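Local coordinates for beta-agarase D (Zobellia galactanivorans, PDB 4ASM), which hydrolyses the beta-1,4-linkages of agarose at random with retention of the anomeric configuration, through the family 16 glycoside hydrolase domain described here, at residues Val135-Lys140 / Asp354-Tyr359; Glu160-Glu165 / His184-Val189; Ile93-Ile98 / Ile323-Gln328. All coordinates share one frame; numbering follows the deposited sequence.

In the fold
All three contacts lie within the GH16 catalytic domain, whose family fold is a jelly-roll beta-sandwich with the active site on its concave face. Along the chain, contact 2 is nested inside the loops closed by contacts 1 and 3, whose segments alternate. The centres of contacts 1 and 2 are about 15 Å apart, those of contacts 1 and 3 about 20 Å, those of contacts 2 and 3 about 18 Å. Strands 350-362 (contact 1) and 90-96 (contact 3) are sheet neighbours; V135 meets I163, and I356 meets I323. One imidazole bridges E160 of contact 2 and E326 of contact 3, residues assigned by similarity to catalysis and substrate binding, while contact 1 carries the calcium ligand D354.

Contact 1 of 3, residues Val135-Lys140 / Asp354-Tyr359; sequences VEARVK and DWIRVY. With CA (calcium ion), chain B.
A classic beta bulge, in which D354 and W355 both face R138, marks this antiparallel strand pair beside the calcium site. D354 N donates to R138 O at 2.8 Å, and R138 N to W355 O at 2.9 Å. The bulge residue divides its carboxylate: OD1 binds calcium at 2.4 Å and the D354 carbonyl oxygen is a second ligand, while OD2 takes R138 NH1 at 2.8 Å. That salt bridge is not flat, since the guanidinium and carboxylate planes stand 73° apart. D9, D34, N36 and G89 also bind the ion. The W355 indole lies back over the neighbouring strand, because CG sits between the backbone N and carbonyl carbon (chi1 52°). R138 CB rests over one face, 3.7 Å from the centroid of the five-membered ring, a CH-pi contact, and E136 OE1 approaches the ring edge. With an alanine here instead of W355, R138 CB would probably lose its aromatic cover and a gap would open beside the E136 carboxylate. E136 and R357 run side by side, their flat groups 13° from coplanar. OE1 receives both R357 NE, at 2.8 Å, and R357 NH2, at 2.7 Å, the latter on its syn lone pair; both share this oxygen, leaving OE2 to bridge R222. The other face of the pair is apolar, with V135 CG1 3.9 Å from I356 CD1. Strand 133-140 is flanked on its other edge by strand 220-229, through backbone bonds from V135, A137 and V139, while I356 bonds to D33 beyond strand 350-362.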
# COMPACT_ATOMS: atom_id res chain seq x y z
N VAL A 135 4.85 -7.36 8.40
CA VAL A 135 3.93 -7.96 7.42
C VAL A 135 4.66 -7.99 6.09
O VAL A 135 5.14 -6.96 5.64
CB VAL A 135 2.61 -7.11 7.27
CG1 VAL A 135 1.62 -7.80 6.33
CG2 VAL A 135 1.96 -6.88 8.65
N GLU A 136 4.72 -9.16 5.47
CA GLU A 136 5.41 -9.29 4.18
C GLU A 136 4.66 -10.21 3.23
O GLU A 136 4.13 -11.24 3.66
CB GLU A 136 6.84 -9.85 4.41
CG GLU A 136 7.71 -9.92 3.15
CD GLU A 136 8.99 -10.69 3.36
OE1 GLU A 136 8.97 -11.68 4.11
OE2 GLU A 136 10.01 -10.31 2.75
N ALA A 137 4.63 -9.85 1.95
CA ALA A 137 3.96 -10.66 0.93
C ALA A 137 4.87 -10.98 -0.23
O ALA A 137 5.76 -10.19 -0.56
CB ALA A 137 2.70 -9.96 0.42
N ARG A 138 4.64 -12.14 -0.85
CA ARG A 138 5.27 -12.45 -2.12
C ARG A 138 4.18 -12.28 -3.16
O ARG A 138 3.14 -12.94 -3.11
CB ARG A 138 5.86 -13.86 -2.15
CG ARG A 138 6.56 -14.18 -3.45
CD ARG A 138 7.36 -15.50 -3.33
NE ARG A 138 8.15 -15.71 -4.55
CZ ARG A 138 7.76 -16.43 -5.60
NH1 ARG A 138 6.57 -17.02 -5.60
NH2 ARG A 138 8.55 -16.53 -6.66
N VAL A 139 4.43 -11.39 -4.13
CA VAL A 139 3.38 -10.90 -5.02
C VAL A 139 3.89 -10.67 -6.43
O VAL A 139 4.99 -10.13 -6.59
CB VAL A 139 2.75 -9.60 -4.44
CG1 VAL A 139 3.82 -8.54 -4.12
CG2 VAL A 139 1.66 -9.06 -5.36
N LYS A 140 3.12 -11.10 -7.43
CA LYS A 140 3.39 -10.73 -8.81
C LYS A 140 2.62 -9.45 -9.07
O LYS A 140 1.39 -9.47 -9.23
CB LYS A 140 2.94 -11.82 -9.76
CG LYS A 140 3.33 -11.53 -11.22
CD LYS A 140 2.90 -12.65 -12.13
CE LYS A 140 3.40 -12.44 -13.55
NZ LYS A 140 2.93 -13.55 -14.45
N ASP A 354 1.26 -14.95 -3.73
CA ASP A 354 1.63 -16.31 -3.37
C ASP A 354 1.43 -16.55 -1.88
O ASP A 354 0.93 -17.62 -1.47
CB ASP A 354 3.10 -16.50 -3.77
CG ASP A 354 3.62 -17.92 -3.57
OD1 ASP A 354 2.83 -18.87 -3.34
OD2 ASP A 354 4.85 -18.08 -3.66
N TRP A 355 1.79 -15.56 -1.07
CA TRP A 355 1.65 -15.67 0.37
C TRP A 355 1.79 -14.31 1.03
O TRP A 355 2.38 -13.39 0.48
CB TRP A 355 2.66 -16.65 0.97
CG TRP A 355 4.13 -16.49 0.63
CD1 TRP A 355 4.83 -17.29 -0.22
CD2 TRP A 355 5.09 -15.58 1.21
NE1 TRP A 355 6.16 -16.92 -0.24
CE2 TRP A 355 6.34 -15.87 0.62
CE3 TRP A 355 5.02 -14.52 2.13
CZ2 TRP A 355 7.52 -15.16 0.94
CZ3 TRP A 355 6.18 -13.81 2.45
CH2 TRP A 355 7.42 -14.15 1.85
N ILE A 356 1.21 -14.20 2.23
CA ILE A 356 1.42 -13.07 3.10
C ILE A 356 1.63 -13.61 4.51
O ILE A 356 0.84 -14.43 5.01
CB ILE A 356 0.25 -12.04 3.00
CG1 ILE A 356 0.55 -10.77 3.81
CG2 ILE A 356 -1.10 -12.69 3.37
CD1 ILE A 356 -0.44 -9.65 3.53
N ARG A 357 2.71 -13.16 5.14
CA ARG A 357 3.06 -13.63 6.48
C ARG A 357 3.15 -12.46 7.44
O ARG A 357 3.53 -11.34 7.05
CB ARG A 357 4.38 -14.42 6.44
CG ARG A 357 5.61 -13.63 6.08
CD ARG A 357 6.79 -14.59 5.92
NE ARG A 357 8.01 -13.92 5.48
CZ ARG A 357 9.22 -14.46 5.57
NH1 ARG A 357 9.38 -15.67 6.12
NH2 ARG A 357 10.26 -13.80 5.09
N VAL A 358 2.81 -12.72 8.70
CA VAL A 358 2.74 -11.70 9.72
C VAL A 358 3.49 -12.25 10.93
O VAL A 358 3.20 -13.37 11.37
CB VAL A 358 1.28 -11.40 10.10
CG1 VAL A 358 1.22 -10.37 11.21
CG2 VAL A 358 0.50 -10.93 8.87
N TYR A 359 4.44 -11.47 11.45
CA TYR A 359 5.19 -11.84 12.67
C TYR A 359 5.16 -10.72 13.70
O TYR A 359 5.00 -9.54 13.36
CB TYR A 359 6.66 -12.11 12.34
CG TYR A 359 6.94 -13.25 11.40
CD1 TYR A 359 7.14 -14.56 11.86
CD2 TYR A 359 7.06 -13.01 10.03
CE1 TYR A 359 7.41 -15.60 10.96
CE2 TYR A 359 7.34 -14.03 9.14
CZ TYR A 359 7.52 -15.33 9.60
OH TYR A 359 7.81 -16.32 8.69
CA CA B . 1.10 -19.99 -2.19
O HOH W 1 1.94 -21.53 -3.86

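Contact 2 of 3, residues Glu160-Glu165 / His184-Val189; sequences EIDIME and HLSHHV. With IMD (imidazole), chain C.
E165, by similarity the proton donor, stretches alongside H184 from backbone to carboxylate. Its CB lies 4.1 Å from H184 CB; CG continues the extended chain, anti to the backbone N (chi1 175°), and carries CD to the edge of the H184 ring. There OE1 receives H184 ND1 at 2.8 Å in a nearly straight bond of 173°. The donor meets this oxygen nearly along its C-O direction, and carboxylate and ring are only 7° from coplanar, a geometry that fixes the rotation of both groups. OE2 instead comes within 3.3 Å of C5 of a bound imidazole, probably from the crystallisation liquor. H184 is itself held from behind: NE2 bonds to P201 O and the ring stacks on W207, an arrangement that probably positions the E165 carboxylate.

E160, the nucleophile by similarity, lies beside H188 and points the same way. Imidazole N1 donates to E160 OE2 at 2.6 Å, which places the ligand between E160 and E165, the glutamates assigned as catalytic by similarity. The backbones lock the register: E160 and H188 form a hydrogen-bonded antiparallel pair, and D162 N donates to S186 O at 2.9 Å.

Strand 159-166 is bordered on its other edge by strand 147-153, where I163 and M164 form a classic beta bulge against I150. Strand 197-199 pairs with 183-191, and I161 and M164 pack on strand 220-229.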
# COMPACT_ATOMS: atom_id res chain seq x y z
N GLU A 160 -3.17 4.83 8.36
CA GLU A 160 -2.89 3.85 7.30
C GLU A 160 -1.39 3.67 7.12
O GLU A 160 -0.65 4.64 7.18
CB GLU A 160 -3.52 4.31 5.99
CG GLU A 160 -3.07 3.57 4.74
CD GLU A 160 -3.73 4.09 3.49
OE1 GLU A 160 -4.77 4.78 3.58
OE2 GLU A 160 -3.19 3.77 2.39
N ILE A 161 -0.97 2.43 6.93
CA ILE A 161 0.43 2.14 6.61
C ILE A 161 0.40 1.24 5.40
O ILE A 161 -0.24 0.21 5.44
CB ILE A 161 1.15 1.42 7.77
CG1 ILE A 161 1.30 2.38 8.96
CG2 ILE A 161 2.51 0.85 7.32
CD1 ILE A 161 1.51 1.69 10.32
N ASP A 162 1.05 1.65 4.32
CA ASP A 162 1.05 0.83 3.12
C ASP A 162 2.25 -0.10 3.12
O ASP A 162 3.31 0.25 3.66
CB ASP A 162 1.02 1.69 1.86
CG ASP A 162 -0.20 2.55 1.78
OD1 ASP A 162 -1.20 2.23 2.45
OD2 ASP A 162 -0.15 3.56 1.08
N ILE A 163 2.06 -1.27 2.53
CA ILE A 163 3.17 -2.17 2.24
C ILE A 163 3.59 -1.92 0.79
O ILE A 163 4.75 -1.61 0.52
CB ILE A 163 2.80 -3.63 2.50
CG1 ILE A 163 2.71 -3.86 4.02
CG2 ILE A 163 3.87 -4.54 1.95
CD1 ILE A 163 1.43 -4.41 4.52
N MET A 164 2.64 -2.04 -0.13
CA MET A 164 2.93 -1.76 -1.53
C MET A 164 1.81 -0.93 -2.16
O MET A 164 0.62 -1.24 -1.99
CB MET A 164 3.06 -3.07 -2.30
CG MET A 164 3.27 -2.87 -3.81
SD MET A 164 3.47 -4.41 -4.74
CE MET A 164 1.84 -5.15 -4.52
N GLU A 165 2.19 0.11 -2.90
CA GLU A 165 1.30 0.80 -3.84
C GLU A 165 2.14 0.95 -5.10
O GLU A 165 3.13 1.70 -5.10
CB GLU A 165 0.89 2.18 -3.30
CG GLU A 165 0.06 2.99 -4.27
CD GLU A 165 -0.46 4.25 -3.61
OE1 GLU A 165 0.38 5.03 -3.13
OE2 GLU A 165 -1.70 4.45 -3.57
N HIS A 184 5.72 2.89 -4.72
CA HIS A 184 5.47 3.91 -3.71
C HIS A 184 5.46 3.30 -2.32
O HIS A 184 4.63 2.45 -2.02
CB HIS A 184 4.15 4.64 -3.98
CG HIS A 184 4.01 5.92 -3.21
ND1 HIS A 184 2.78 6.41 -2.81
CD2 HIS A 184 4.93 6.80 -2.75
CE1 HIS A 184 2.96 7.55 -2.16
NE2 HIS A 184 4.25 7.80 -2.09
N LEU A 185 6.42 3.73 -1.50
CA LEU A 185 6.58 3.24 -0.13
C LEU A 185 5.92 4.31 0.74
O LEU A 185 6.42 5.44 0.83
CB LEU A 185 8.05 3.02 0.24
CG LEU A 185 8.80 2.11 -0.75
CD1 LEU A 185 10.26 2.07 -0.35
CD2 LEU A 185 8.17 0.73 -0.74
N SER A 186 4.77 3.97 1.32
CA SER A 186 3.85 5.02 1.74
C SER A 186 3.05 4.68 3.00
O SER A 186 3.10 3.58 3.53
CB SER A 186 2.91 5.32 0.57
OG SER A 186 2.16 6.52 0.74
N HIS A 187 2.31 5.69 3.46
CA HIS A 187 1.35 5.56 4.55
C HIS A 187 0.41 6.72 4.36
O HIS A 187 0.65 7.58 3.53
CB HIS A 187 2.05 5.60 5.92
CG HIS A 187 2.47 6.97 6.35
ND1 HIS A 187 3.73 7.48 6.09
CD2 HIS A 187 1.80 7.94 7.02
CE1 HIS A 187 3.82 8.70 6.59
NE2 HIS A 187 2.67 9.01 7.18
N HIS A 188 -0.69 6.75 5.11
CA HIS A 188 -1.54 7.93 5.09
C HIS A 188 -1.99 8.23 6.50
O HIS A 188 -2.19 7.33 7.30
CB HIS A 188 -2.81 7.71 4.27
CG HIS A 188 -2.63 7.76 2.78
ND1 HIS A 188 -2.01 6.77 2.04
CD2 HIS A 188 -3.11 8.66 1.88
CE1 HIS A 188 -2.08 7.08 0.75
NE2 HIS A 188 -2.74 8.22 0.63
N VAL A 189 -2.20 9.52 6.76
CA VAL A 189 -3.00 9.95 7.91
C VAL A 189 -4.12 10.85 7.41
O VAL A 189 -3.92 11.63 6.47
CB VAL A 189 -2.15 10.62 9.06
CG1 VAL A 189 -1.15 9.62 9.64
CG2 VAL A 189 -1.44 11.92 8.60
N1 IMD C . -3.92 3.09 -0.01
C2 IMD C . -5.15 2.69 -0.40
N3 IMD C . -5.07 2.28 -1.69
C4 IMD C . -3.80 2.41 -2.12
C5 IMD C . -3.07 2.92 -1.05

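Contact 3 of 3, residues Ile93-Ile98 / Ile323-Gln328; sequences IWASRI and INVEDQ. With IMD (imidazole), chain C.
D327 OD2 is gripped by a bridging water and by T118 OG1, and R97 reaches toward it from the opposing segment. The water donates to OD2 at 2.7 Å and weakly accepts R97 NH2 at 3.1 Å. The direct R97 NH2 to D327 OD2 separation is 3.8 Å, a long salt bridge, with the oxygen near the plane of the guanidinium at its edge and the two flat groups turned 45° apart. R97 is held chiefly elsewhere, by P338 O at NH1.

Toward I93 and I323 the strands run nearly parallel, 19° between directions; with 6.8 Å between the segment axes they are not paired, and side chains mediate the contact. I93 forks: CG2, anti to the backbone N, meets V325 CG2 at 4.0 Å, while CD1 touches I323 CG2 at 3.8 Å. A95 CB adds to V325 CG1.

N324 ND2 donates to E326 OE2 at 2.9 Å on its anti lone pair, and imidazole N3 to the same oxygen at 2.8 Å. Toward 93-98 thus lie apolar packing and, at one end, the water-mediated R97-D327 link; N324 and E326 point away, the carboxylate likely oriented by N324, consistent with substrate binding by E326 as in relatives.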
# COMPACT_ATOMS: atom_id res chain seq x y z
N ILE A 93 -6.60 -11.41 -7.42
CA ILE A 93 -7.49 -10.24 -7.36
C ILE A 93 -7.34 -9.52 -8.68
O ILE A 93 -6.24 -9.11 -9.03
CB ILE A 93 -7.14 -9.31 -6.17
CG1 ILE A 93 -7.55 -9.99 -4.87
CG2 ILE A 93 -7.91 -7.97 -6.27
CD1 ILE A 93 -7.23 -9.17 -3.61
N TRP A 94 -8.43 -9.38 -9.43
CA TRP A 94 -8.31 -8.84 -10.77
C TRP A 94 -9.24 -7.67 -11.04
O TRP A 94 -10.04 -7.29 -10.18
CB TRP A 94 -8.52 -9.94 -11.82
CG TRP A 94 -9.86 -10.57 -11.86
CD1 TRP A 94 -10.89 -10.26 -12.70
CD2 TRP A 94 -10.31 -11.67 -11.05
NE1 TRP A 94 -11.96 -11.09 -12.47
CE2 TRP A 94 -11.64 -11.96 -11.46
CE3 TRP A 94 -9.73 -12.43 -10.02
CZ2 TRP A 94 -12.39 -12.97 -10.87
CZ3 TRP A 94 -10.50 -13.44 -9.42
CH2 TRP A 94 -11.81 -13.70 -9.86
N ALA A 95 -9.08 -7.11 -12.23
CA ALA A 95 -9.89 -6.01 -12.70
C ALA A 95 -10.52 -6.39 -14.02
O ALA A 95 -9.96 -7.19 -14.78
CB ALA A 95 -9.02 -4.78 -12.87
N SER A 96 -11.68 -5.79 -14.30
CA SER A 96 -12.35 -5.95 -15.59
C SER A 96 -13.21 -4.72 -15.85
O SER A 96 -13.40 -3.89 -14.96
CB SER A 96 -13.23 -7.20 -15.59
OG SER A 96 -14.37 -7.02 -14.75
N ARG A 97 -13.73 -4.61 -17.07
CA ARG A 97 -14.67 -3.55 -17.39
C ARG A 97 -15.89 -4.12 -18.10
O ARG A 97 -15.77 -5.06 -18.90
CB ARG A 97 -14.02 -2.50 -18.29
CG ARG A 97 -12.85 -1.76 -17.66
CD ARG A 97 -12.92 -0.29 -18.01
NE ARG A 97 -11.84 0.51 -17.44
CZ ARG A 97 -10.69 0.77 -18.04
NH1 ARG A 97 -10.44 0.26 -19.25
NH2 ARG A 97 -9.80 1.55 -17.45
N ILE A 98 -17.04 -3.53 -17.82
CA ILE A 98 -18.30 -3.86 -18.50
C ILE A 98 -18.50 -2.83 -19.62
O ILE A 98 -18.38 -1.63 -19.36
CB ILE A 98 -19.48 -3.82 -17.49
CG1 ILE A 98 -19.49 -5.07 -16.59
CG2 ILE A 98 -20.82 -3.66 -18.22
CD1 ILE A 98 -19.82 -6.39 -17.29
N ILE A 323 -5.93 -6.12 0.80
CA ILE A 323 -5.26 -6.31 -0.48
C ILE A 323 -6.26 -5.97 -1.54
O ILE A 323 -7.41 -6.42 -1.48
CB ILE A 323 -4.73 -7.76 -0.65
CG1 ILE A 323 -3.75 -8.08 0.47
CG2 ILE A 323 -4.07 -7.90 -2.04
CD1 ILE A 323 -3.27 -9.53 0.46
N ASN A 324 -5.86 -5.17 -2.53
CA ASN A 324 -6.81 -4.80 -3.58
C ASN A 324 -6.14 -4.32 -4.86
O ASN A 324 -4.92 -4.22 -4.93
CB ASN A 324 -7.86 -3.77 -3.08
CG ASN A 324 -7.32 -2.33 -2.98
OD1 ASN A 324 -6.30 -2.00 -3.57
ND2 ASN A 324 -8.04 -1.48 -2.26
N VAL A 325 -6.98 -4.01 -5.84
CA VAL A 325 -6.56 -3.32 -7.04
C VAL A 325 -7.40 -2.03 -7.10
O VAL A 325 -8.57 -2.04 -6.73
CB VAL A 325 -6.79 -4.22 -8.28
CG1 VAL A 325 -6.82 -3.41 -9.60
CG2 VAL A 325 -5.73 -5.34 -8.28
N GLU A 326 -6.80 -0.93 -7.57
CA GLU A 326 -7.50 0.36 -7.67
C GLU A 326 -7.19 1.08 -8.96
O GLU A 326 -6.05 1.09 -9.41
CB GLU A 326 -7.12 1.29 -6.51
CG GLU A 326 -7.62 0.79 -5.17
CD GLU A 326 -7.15 1.66 -4.01
OE1 GLU A 326 -6.56 2.75 -4.25
OE2 GLU A 326 -7.40 1.26 -2.85
N ASP A 327 -8.23 1.71 -9.50
CA ASP A 327 -8.12 2.72 -10.55
C ASP A 327 -8.28 4.08 -9.85
O ASP A 327 -9.40 4.53 -9.60
CB ASP A 327 -9.23 2.49 -11.58
CG ASP A 327 -9.00 3.24 -12.88
OD1 ASP A 327 -8.20 4.19 -12.89
OD2 ASP A 327 -9.64 2.88 -13.90
N GLN A 328 -7.17 4.70 -9.48
CA GLN A 328 -7.22 5.93 -8.66
C GLN A 328 -7.57 7.16 -9.49
O GLN A 328 -7.30 7.21 -10.69
CB GLN A 328 -5.91 6.10 -7.88
CG GLN A 328 -5.68 4.89 -6.96
CD GLN A 328 -4.38 4.94 -6.18
OE1 GLN A 328 -4.16 4.14 -5.25
NE2 GLN A 328 -3.50 5.82 -6.57
N1 IMD C . -3.92 3.09 -0.01
C2 IMD C . -5.15 2.69 -0.40
N3 IMD C . -5.07 2.28 -1.69
C4 IMD C . -3.80 2.41 -2.12
C5 IMD C . -3.07 2.92 -1.05
O HOH W 2 -10.88 4.02 -16.01